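Local coordinates for protein SAM-dependent O-methyltransferase (Thermotoga maritima, PDB 1O54) that probably transfers a methyl group from S-adenosyl-L-methionine to N1 of adenosine 58 in tRNA, working as a homotetramer built as a dimer of dimers, at residues 18-23 and 61-66; 24-29 and 36-41; 198-203 and 229-234. All coordinates share one frame; numbering follows the deposited sequence.

Contact 1 of 3, residues 18-23 and 61-66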
loop_
_atom_site.group_PDB
_atom_site.type_symbol
_atom_site.label_atom_id
_atom_site.label_comp_id
_atom_site.label_asym_id
_atom_site.label_seq_id
_atom_site.Cartn_x
_atom_site.Cartn_y
_atom_site.Cartn_z
ATOM N N ASP A 18 -17.325 18.145 -30.451
ATOM C CA ASP A 18 -16.126 18.699 -29.796
ATOM C C ASP A 18 -15.652 20.027 -30.401
ATOM O O ASP A 18 -14.610 20.530 -30.012
ATOM C CB ASP A 18 -14.960 17.737 -29.933
ATOM C CG ASP A 18 -15.055 16.524 -29.022
ATOM O OD1 ASP A 18 -16.008 16.423 -28.217
ATOM O OD2 ASP A 18 -14.172 15.645 -29.089
ATOM N N THR A 19 -16.391 20.570 -31.360
ATOM C CA THR A 19 -16.050 21.859 -31.980
ATOM C C THR A 19 -15.946 22.969 -30.930
ATOM O O THR A 19 -16.826 23.084 -30.077
ATOM C CB THR A 19 -17.125 22.204 -33.005
ATOM O OG1 THR A 19 -17.111 21.220 -34.047
ATOM C CG2 THR A 19 -16.819 23.539 -33.707
ATOM N N LEU A 20 -14.874 23.760 -30.966
ATOM C CA LEU A 20 -14.661 24.774 -29.931
ATOM C C LEU A 20 -15.432 26.032 -30.281
ATOM O O LEU A 20 -15.330 26.556 -31.397
ATOM C CB LEU A 20 -13.181 25.113 -29.784
ATOM C CG LEU A 20 -12.294 23.892 -29.523
ATOM C CD1 LEU A 20 -10.864 24.294 -29.661
ATOM C CD2 LEU A 20 -12.577 23.303 -28.165
ATOM N N LYS A 21 -16.235 26.499 -29.336
ATOM C CA LYS A 21 -16.965 27.743 -29.527
ATOM C C LYS A 21 -16.981 28.593 -28.261
ATOM O O LYS A 21 -16.624 28.115 -27.173
ATOM C CB LYS A 21 -18.373 27.464 -30.031
ATOM C CG LYS A 21 -19.212 26.661 -29.132
ATOM C CD LYS A 21 -19.988 25.607 -29.910
ATOM C CE LYS A 21 -20.681 24.634 -28.951
ATOM N NZ LYS A 21 -19.755 23.577 -28.369
ATOM N N PRO A 22 -17.326 29.863 -28.417
ATOM C CA PRO A 22 -17.461 30.756 -27.275
ATOM C C PRO A 22 -18.243 30.113 -26.141
ATOM O O PRO A 22 -19.318 29.546 -26.343
ATOM C CB PRO A 22 -18.165 31.967 -27.875
ATOM C CG PRO A 22 -17.611 32.032 -29.255
ATOM C CD PRO A 22 -17.533 30.589 -29.696
ATOM N N GLY A 23 -17.644 30.169 -24.953
ATOM C CA GLY A 23 -18.259 29.662 -23.747
ATOM C C GLY A 23 -17.903 28.230 -23.447
ATOM O O GLY A 23 -18.230 27.736 -22.377
ATOM N N LYS A 61 -8.516 26.593 -34.100
ATOM C CA LYS A 61 -7.836 25.322 -33.918
ATOM C C LYS A 61 -8.894 24.313 -33.503
ATOM O O LYS A 61 -10.089 24.521 -33.751
ATOM C CB LYS A 61 -6.731 25.471 -32.864
ATOM C CG LYS A 61 -5.707 26.577 -33.148
ATOM C CD LYS A 61 -4.429 26.056 -33.753
ATOM C CE LYS A 61 -3.282 27.072 -33.651
ATOM N NZ LYS A 61 -1.968 26.372 -33.775
ATOM N N GLY A 62 -8.502 23.226 -32.858
ATOM C CA GLY A 62 -9.412 22.133 -32.533
ATOM C C GLY A 62 -8.737 21.268 -31.477
ATOM O O GLY A 62 -7.542 21.469 -31.227
ATOM N N PRO A 63 -9.447 20.338 -30.835
ATOM C CA PRO A 63 -8.808 19.490 -29.854
ATOM C C PRO A 63 -7.689 18.670 -30.481
ATOM O O PRO A 63 -7.843 18.141 -31.604
ATOM C CB PRO A 63 -9.949 18.601 -29.344
ATOM C CG PRO A 63 -11.154 19.308 -29.725
ATOM C CD PRO A 63 -10.886 20.020 -30.950
ATOM N N GLY A 64 -6.579 18.591 -29.758
ATOM C CA GLY A 64 -5.421 17.848 -30.179
ATOM C C GLY A 64 -4.439 18.708 -30.940
ATOM O O GLY A 64 -3.350 18.263 -31.215
ATOM N N GLU A 65 -4.820 19.933 -31.265
ATOM C CA GLU A 65 -3.919 20.841 -31.976
ATOM C C GLU A 65 -3.039 21.657 -31.024
ATOM O O GLU A 65 -3.383 21.891 -29.866
ATOM C CB GLU A 65 -4.712 21.786 -32.885
ATOM C CG GLU A 65 -5.471 21.089 -33.993
ATOM C CD GLU A 65 -6.168 22.066 -34.948
ATOM O OE1 GLU A 65 -5.643 23.171 -35.226
ATOM O OE2 GLU A 65 -7.243 21.729 -35.424
ATOM N N ILE A 66 -1.926 22.139 -31.579
ATOM C CA ILE A 66 -0.950 22.964 -30.880
ATOM C C ILE A 66 -1.403 24.417 -30.750
ATOM O O ILE A 66 -1.971 25.017 -31.684
ATOM C CB ILE A 66 0.403 22.898 -31.635
ATOM C CG1 ILE A 66 1.008 21.504 -31.440
ATOM C CG2 ILE A 66 1.345 23.999 -31.174
ATOM C CD1 ILE A 66 2.146 21.157 -32.373
HETATM O O HOH W 1 -12.926 23.221 -32.978
#
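L20 and P63 bring two loops together by light van der Waals contact. The leucine comes in end-on: its CD1 methyl rests 3.9 Å from CA of G62, on a part of the backbone where no side chain intervenes, and the same methyl lies near the carbonyl oxygen of K61. Its branch carbon CG stands 4.4 Å from CD of the P63 ring, a loose touch. The L20 side chain leaves with CG anti to its own carbonyl carbon (chi1 -55°), which carries the CD1 branch across to G62. P63 turns its ring toward residues 18-23, and ring carbon CG sits 3.7 Å from the backbone O of D18 and somewhat farther from the CB of that aspartate. I77 and I79 extend this apolar patch, I79 packing on both L20 and P63.

The polar link across the loops runs through one water. It accepts from the backbone N of L20 at 2.9 Å and donates to the carbonyl O of K61 at 3.2 Å, so two main-chain groups too far apart to pair directly are bridged.

Within residues 61-66, a type II beta turn from G62 to E65 sets P63 at a corner; it is closed by the bond from E65 N to G62 O at 3.1 Å. The carboxylate of D18 is engaged elsewhere, in a salt bridge from OD2 to K204 of the second subunit.

The chemistry is thus light: small aliphatic touches, a proline ring beside a carbonyl and a single bridging water join the loop before strand 25-30 to the loop before strand 66-68. Charge plays its part at the subunit boundary, where D18 meets its lysine, and not between the two loops.

Contact 2 of 3, residues 24-29 and 36-41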
loop_
_atom_site.group_PDB
_atom_site.type_symbol
_atom_site.label_atom_id
_atom_site.label_comp_id
_atom_site.label_asym_id
_atom_site.label_seq_id
_atom_site.Cartn_x
_atom_site.Cartn_y
_atom_site.Cartn_z
ATOM N N ASP A 24 -17.242 27.536 -24.374
ATOM C CA ASP A 24 -16.812 26.161 -24.103
ATOM C C ASP A 24 -15.648 26.151 -23.111
ATOM O O ASP A 24 -14.866 27.066 -23.063
ATOM C CB ASP A 24 -16.348 25.462 -25.392
ATOM C CG ASP A 24 -17.506 24.978 -26.270
ATOM O OD1 ASP A 24 -18.685 25.032 -25.853
ATOM O OD2 ASP A 24 -17.290 24.501 -27.418
ATOM N N ARG A 25 -15.542 25.087 -22.333
ATOM C CA ARG A 25 -14.359 24.879 -21.494
ATOM C C ARG A 25 -13.267 24.139 -22.277
ATOM O O ARG A 25 -13.545 23.201 -23.006
ATOM C CB ARG A 25 -14.752 24.084 -20.249
ATOM C CG ARG A 25 -15.952 24.702 -19.538
ATOM C CD ARG A 25 -15.989 24.479 -18.047
ATOM N NE ARG A 25 -14.749 24.932 -17.403
ATOM C CZ ARG A 25 -14.564 24.934 -16.086
ATOM N NH1 ARG A 25 -15.539 24.532 -15.267
ATOM N NH2 ARG A 25 -13.406 25.336 -15.581
ATOM N N VAL A 26 -12.036 24.598 -22.160
ATOM C CA VAL A 26 -10.904 23.923 -22.772
ATOM C C VAL A 26 -9.843 23.718 -21.724
ATOM O O VAL A 26 -9.761 24.466 -20.730
ATOM C CB VAL A 26 -10.260 24.746 -23.922
ATOM C CG1 VAL A 26 -11.203 24.838 -25.070
ATOM C CG2 VAL A 26 -9.863 26.097 -23.445
ATOM N N LEU A 27 -8.997 22.753 -21.986
ATOM C CA LEU A 27 -7.864 22.481 -21.157
ATOM C C LEU A 27 -6.625 22.649 -22.011
ATOM O O LEU A 27 -6.477 21.959 -23.026
ATOM C CB LEU A 27 -7.942 21.055 -20.641
ATOM C CG LEU A 27 -6.755 20.577 -19.828
ATOM C CD1 LEU A 27 -6.590 21.400 -18.597
ATOM C CD2 LEU A 27 -6.977 19.147 -19.472
ATOM N N LEU A 28 -5.753 23.581 -21.634
ATOM C CA LEU A 28 -4.511 23.802 -22.357
ATOM C C LEU A 28 -3.355 23.131 -21.599
ATOM O O LEU A 28 -3.115 23.450 -20.426
ATOM C CB LEU A 28 -4.240 25.296 -22.518
ATOM C CG LEU A 28 -5.417 26.072 -23.109
ATOM C CD1 LEU A 28 -5.139 27.562 -23.176
ATOM C CD2 LEU A 28 -5.784 25.529 -24.499
ATOM N N SER A 29 -2.647 22.221 -22.264
ATOM C CA SER A 29 -1.669 21.369 -21.591
ATOM C C SER A 29 -0.271 21.597 -22.167
ATOM O O SER A 29 -0.076 21.486 -23.370
ATOM C CB SER A 29 -2.099 19.917 -21.753
ATOM O OG SER A 29 -1.212 19.049 -21.084
ATOM N N PHE A 36 -4.112 24.388 -17.843
ATOM C CA PHE A 36 -4.973 25.526 -17.551
ATOM C C PHE A 36 -6.358 25.237 -18.063
ATOM O O PHE A 36 -6.513 25.017 -19.267
ATOM C CB PHE A 36 -4.430 26.776 -18.226
ATOM C CG PHE A 36 -3.012 27.059 -17.894
ATOM C CD1 PHE A 36 -2.685 27.705 -16.710
ATOM C CD2 PHE A 36 -2.008 26.706 -18.758
ATOM C CE1 PHE A 36 -1.366 27.971 -16.395
ATOM C CE2 PHE A 36 -0.692 26.953 -18.452
ATOM C CZ PHE A 36 -0.365 27.592 -17.262
ATOM N N LEU A 37 -7.337 25.206 -17.157
ATOM C CA LEU A 37 -8.729 24.988 -17.502
ATOM C C LEU A 37 -9.378 26.349 -17.580
ATOM O O LEU A 37 -9.401 27.090 -16.579
ATOM C CB LEU A 37 -9.431 24.117 -16.443
ATOM C CG LEU A 37 -10.194 22.896 -16.956
ATOM C CD1 LEU A 37 -10.602 22.027 -15.794
ATOM C CD2 LEU A 37 -11.419 23.283 -17.749
ATOM N N VAL A 38 -9.887 26.694 -18.758
ATOM C CA VAL A 38 -10.466 28.018 -18.975
ATOM C C VAL A 38 -11.730 27.994 -19.817
ATOM O O VAL A 38 -11.950 27.088 -20.635
ATOM C CB VAL A 38 -9.451 28.948 -19.644
ATOM C CG1 VAL A 38 -8.219 29.074 -18.796
ATOM C CG2 VAL A 38 -9.072 28.440 -21.020
ATOM N N ASP A 39 -12.549 29.016 -19.602
ATOM C CA ASP A 39 -13.719 29.284 -20.428
ATOM C C ASP A 39 -13.264 30.056 -21.649
ATOM O O ASP A 39 -12.621 31.103 -21.526
ATOM C CB ASP A 39 -14.736 30.137 -19.672
ATOM C CG ASP A 39 -15.045 29.582 -18.315
ATOM O OD1 ASP A 39 -15.471 28.410 -18.246
ATOM O OD2 ASP A 39 -14.868 30.254 -17.266
ATOM N N LEU A 40 -13.615 29.557 -22.825
ATOM C CA LEU A 40 -13.270 30.229 -24.061
ATOM C C LEU A 40 -14.170 31.431 -24.275
ATOM O O LEU A 40 -15.381 31.316 -24.308
ATOM C CB LEU A 40 -13.418 29.290 -25.255
ATOM C CG LEU A 40 -12.296 28.293 -25.486
ATOM C CD1 LEU A 40 -12.635 27.542 -26.767
ATOM C CD2 LEU A 40 -10.937 29.012 -25.622
ATOM N N GLU A 41 -13.563 32.587 -24.420
ATOM C CA GLU A 41 -14.303 33.783 -24.743
ATOM C C GLU A 41 -13.452 34.616 -25.690
ATOM O O GLU A 41 -12.222 34.646 -25.576
ATOM C CB GLU A 41 -14.673 34.545 -23.464
ATOM C CG GLU A 41 -15.519 33.764 -22.444
ATOM C CD GLU A 41 -16.940 33.389 -22.912
ATOM O OE1 GLU A 41 -17.414 33.876 -23.974
ATOM O OE2 GLU A 41 -17.602 32.588 -22.198
#
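Strand 25-29 runs antiparallel to strand 36-39, their axes 4.8 Å apart at closest approach and 150° between their directions. V26 with V38 and L28 with F36 are hydrogen-bonded pairs; R25 with D39 and L27 with L37 are non-hydrogen-bonded. V26 N reaches V38 O at 2.9 Å in a nearly straight bond (169°), answered by V38 N to V26 O, and L40 N to D24 O at 2.8 Å carries the pairing past the strand end.

On one face V26 is tightly wedged: CG1 meets L40 CD1 at 3.5 Å, while CG2, held between backbone N and carbonyl carbon (chi1 -68° for CG1), presses CG2 of V38. On the other face R25 lies alongside D39, NE to OD1 3.7 Å, a long salt bridge of charges only, and crosses L37, whose CD2 is 3.6 Å from NH2. R25 NH1 has its own partner in E85 of helix 82-87. Replacing R25 by an alanine would probably leave E85 and D39 without this positive partner and L37 CD2 without the guanidinium packed against it.

This is a beta hairpin whose 35-39 strand is outermost, within this chain, in the four-stranded antiparallel sheet of its N-terminal part.

Contact 3 of 3, residues 198-203 and 229-234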
loop_
_atom_site.group_PDB
_atom_site.type_symbol
_atom_site.label_atom_id
_atom_site.label_comp_id
_atom_site.label_asym_id
_atom_site.label_seq_id
_atom_site.Cartn_x
_atom_site.Cartn_y
_atom_site.Cartn_z
ATOM N N LYS A 198 -33.061 6.508 8.104
ATOM C CA LYS A 198 -33.763 7.134 6.987
ATOM C C LYS A 198 -33.304 6.575 5.645
ATOM O O LYS A 198 -34.115 6.443 4.736
ATOM C CB LYS A 198 -33.509 8.640 7.011
ATOM C CG LYS A 198 -34.074 9.383 8.226
ATOM C CD LYS A 198 -35.464 8.955 8.569
ATOM N N CYS A 199 -31.997 6.298 5.531
ATOM C CA CYS A 199 -31.421 5.660 4.348
ATOM C C CYS A 199 -32.025 4.291 4.115
ATOM O O CYS A 199 -32.485 3.982 3.033
ATOM C CB CYS A 199 -29.885 5.582 4.444
ATOM S SG CYS A 199 -29.122 7.219 4.508
ATOM N N TRP A 200 -32.055 3.473 5.152
ATOM C CA TRP A 200 -32.682 2.160 5.051
ATOM C C TRP A 200 -34.116 2.287 4.537
ATOM O O TRP A 200 -34.529 1.552 3.643
ATOM C CB TRP A 200 -32.637 1.435 6.409
ATOM C CG TRP A 200 -33.141 0.012 6.362
ATOM C CD1 TRP A 200 -32.413 -1.123 6.158
ATOM C CD2 TRP A 200 -34.499 -0.405 6.484
ATOM N NE1 TRP A 200 -33.234 -2.225 6.149
ATOM C CE2 TRP A 200 -34.522 -1.816 6.331
ATOM C CE3 TRP A 200 -35.711 0.268 6.710
ATOM C CZ2 TRP A 200 -35.702 -2.562 6.429
ATOM C CZ3 TRP A 200 -36.881 -0.468 6.744
ATOM C CH2 TRP A 200 -36.862 -1.881 6.610
ATOM N N GLU A 201 -34.875 3.216 5.088
ATOM C CA GLU A 201 -36.303 3.352 4.725
ATOM C C GLU A 201 -36.511 3.667 3.243
ATOM O O GLU A 201 -37.505 3.258 2.642
ATOM C CB GLU A 201 -36.962 4.413 5.590
ATOM C CG GLU A 201 -37.113 3.959 7.031
ATOM C CD GLU A 201 -37.480 5.061 8.017
ATOM O OE1 GLU A 201 -37.577 6.261 7.631
ATOM O OE2 GLU A 201 -37.675 4.701 9.202
ATOM N N ALA A 202 -35.589 4.428 2.677
ATOM C CA ALA A 202 -35.696 4.876 1.276
ATOM C C ALA A 202 -35.311 3.806 0.247
ATOM O O ALA A 202 -35.737 3.888 -0.899
ATOM C CB ALA A 202 -34.860 6.120 1.064
ATOM N N LEU A 203 -34.487 2.841 0.635
ATOM C CA LEU A 203 -33.954 1.833 -0.290
ATOM C C LEU A 203 -34.946 0.734 -0.629
ATOM O O LEU A 203 -35.706 0.302 0.241
ATOM C CB LEU A 203 -32.698 1.212 0.300
ATOM C CG LEU A 203 -31.481 2.131 0.246
ATOM C CD1 LEU A 203 -30.417 1.677 1.154
ATOM C CD2 LEU A 203 -30.989 2.142 -1.172
ATOM N N LEU A 229 -29.602 -2.463 12.059
ATOM C CA LEU A 229 -30.682 -2.434 11.063
ATOM C C LEU A 229 -30.588 -3.627 10.097
ATOM O O LEU A 229 -29.576 -4.348 10.100
ATOM C CB LEU A 229 -30.612 -1.134 10.273
ATOM C CG LEU A 229 -31.106 0.134 10.963
ATOM C CD1 LEU A 229 -30.583 1.305 10.206
ATOM C CD2 LEU A 229 -32.599 0.148 10.981
ATOM N N PRO A 230 -31.643 -3.891 9.312
ATOM C CA PRO A 230 -31.606 -4.991 8.346
ATOM C C PRO A 230 -30.747 -4.678 7.091
ATOM O O PRO A 230 -31.258 -4.328 6.019
ATOM C CB PRO A 230 -33.088 -5.226 8.023
ATOM C CG PRO A 230 -33.836 -4.526 9.079
ATOM C CD PRO A 230 -32.989 -3.306 9.363
ATOM N N PHE A 231 -29.455 -4.880 7.291
ATOM C CA PHE A 231 -28.415 -4.708 6.271
ATOM C C PHE A 231 -27.537 -5.949 6.297
ATOM O O PHE A 231 -27.205 -6.485 7.401
ATOM C CB PHE A 231 -27.549 -3.514 6.600
ATOM C CG PHE A 231 -28.124 -2.170 6.183
ATOM C CD1 PHE A 231 -28.492 -1.220 7.146
ATOM C CD2 PHE A 231 -28.277 -1.855 4.844
ATOM C CE1 PHE A 231 -28.983 0.017 6.758
ATOM C CE2 PHE A 231 -28.765 -0.618 4.463
ATOM C CZ PHE A 231 -29.096 0.322 5.418
ATOM N N ILE A 232 -27.159 -6.420 5.109
ATOM C CA ILE A 232 -26.231 -7.541 4.974
ATOM C C ILE A 232 -25.113 -7.134 4.033
ATOM O O ILE A 232 -25.133 -6.007 3.470
ATOM C CB ILE A 232 -26.974 -8.822 4.490
ATOM C CG1 ILE A 232 -27.523 -8.602 3.076
ATOM C CG2 ILE A 232 -28.082 -9.201 5.497
ATOM C CD1 ILE A 232 -27.942 -9.903 2.412
ATOM N N ARG A 233 -24.144 -8.059 3.824
ATOM C CA ARG A 233 -23.022 -7.818 2.902
ATOM C C ARG A 233 -22.353 -6.479 3.257
ATOM O O ARG A 233 -22.018 -5.669 2.389
ATOM C CB ARG A 233 -23.482 -7.864 1.437
ATOM C CG ARG A 233 -24.070 -9.208 1.008
ATOM C CD ARG A 233 -24.463 -9.223 -0.470
ATOM N NE ARG A 233 -23.344 -9.598 -1.318
ATOM C CZ ARG A 233 -23.320 -9.511 -2.638
ATOM N NH1 ARG A 233 -24.351 -9.048 -3.314
ATOM N NH2 ARG A 233 -22.257 -9.906 -3.291
ATOM N N ILE A 234 -22.107 -6.271 4.545
ATOM C CA ILE A 234 -21.441 -5.021 4.975
ATOM C C ILE A 234 -19.956 -5.188 4.729
ATOM O O ILE A 234 -19.319 -6.179 5.194
ATOM C CB ILE A 234 -21.721 -4.714 6.476
ATOM C CG1 ILE A 234 -23.204 -4.479 6.693
ATOM C CG2 ILE A 234 -20.947 -3.463 6.918
ATOM C CD1 ILE A 234 -23.626 -4.543 8.105
#
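Helix 196-202 and the chain leading into strand 231-232 meet in the class I-like methyltransferase domain, away from the predicted S-adenosyl-L-methionine residues, joined by W200. Its side chain extends with CG anti to the backbone N (chi1 -174°), carrying the indole off the helix and into the angle between P230 and F231.

P230 lies over one face of the indole. Its CD stands 3.8 Å from the centroid of the five-membered ring, a CH-pi contact. The carbonyl O of the same proline, the centre of an inverse gamma turn, lies in the indole plane at the edge and accepts from NE1 at 2.9 Å. That bond is bent, 141° at the hydrogen, and the donor stands above the carbonyl plane.

F231 takes another edge. The W200 five-membered ring points its edge at the phenyl face in a T-shaped pair, centroids 5.0 Å apart and planes at 87°, with CD1 of W200 3.7 Å from CE1 of F231. At the rim of the phenyl ring, near its plane, CD1 of L203 comes to 4.4 Å from CE2, and CD1 of L229 touches CB of W200 at 4.3 Å. K269 makes a cation-pi contact with W200, and V270 O offers NE1 a second, weak bond.

The indole is therefore held by a proline over a face, a phenyl ring at an edge and a backbone oxygen at its N-H. These fix its rotation and satisfy the polar nitrogen in a joint built largely of rings and aliphatic carbon, with K269 close by.

How the contacts relate
Contacts 1 and 2 are neighbours, their centres 9 Å apart, and contact 2 is nested along the chain inside the loop that contact 1 closes. They touch where L20 CD2 packs on V26 CG1 at 3.7 Å, so the 18-23 loop of contact 1 leans on the hairpin of contact 2. Contact 3 lies on the opposite side of the chain's centre, about 43 Å from contact 2 between centres, in the methyltransferase domain. All three are partly buried and reach the second subunit; R233 from 229-234 packs there on L27 of a neighbouring copy. Their chemistry differs: water-bridged loops, regular strand pairing, and an aromatic joint between helix and strand.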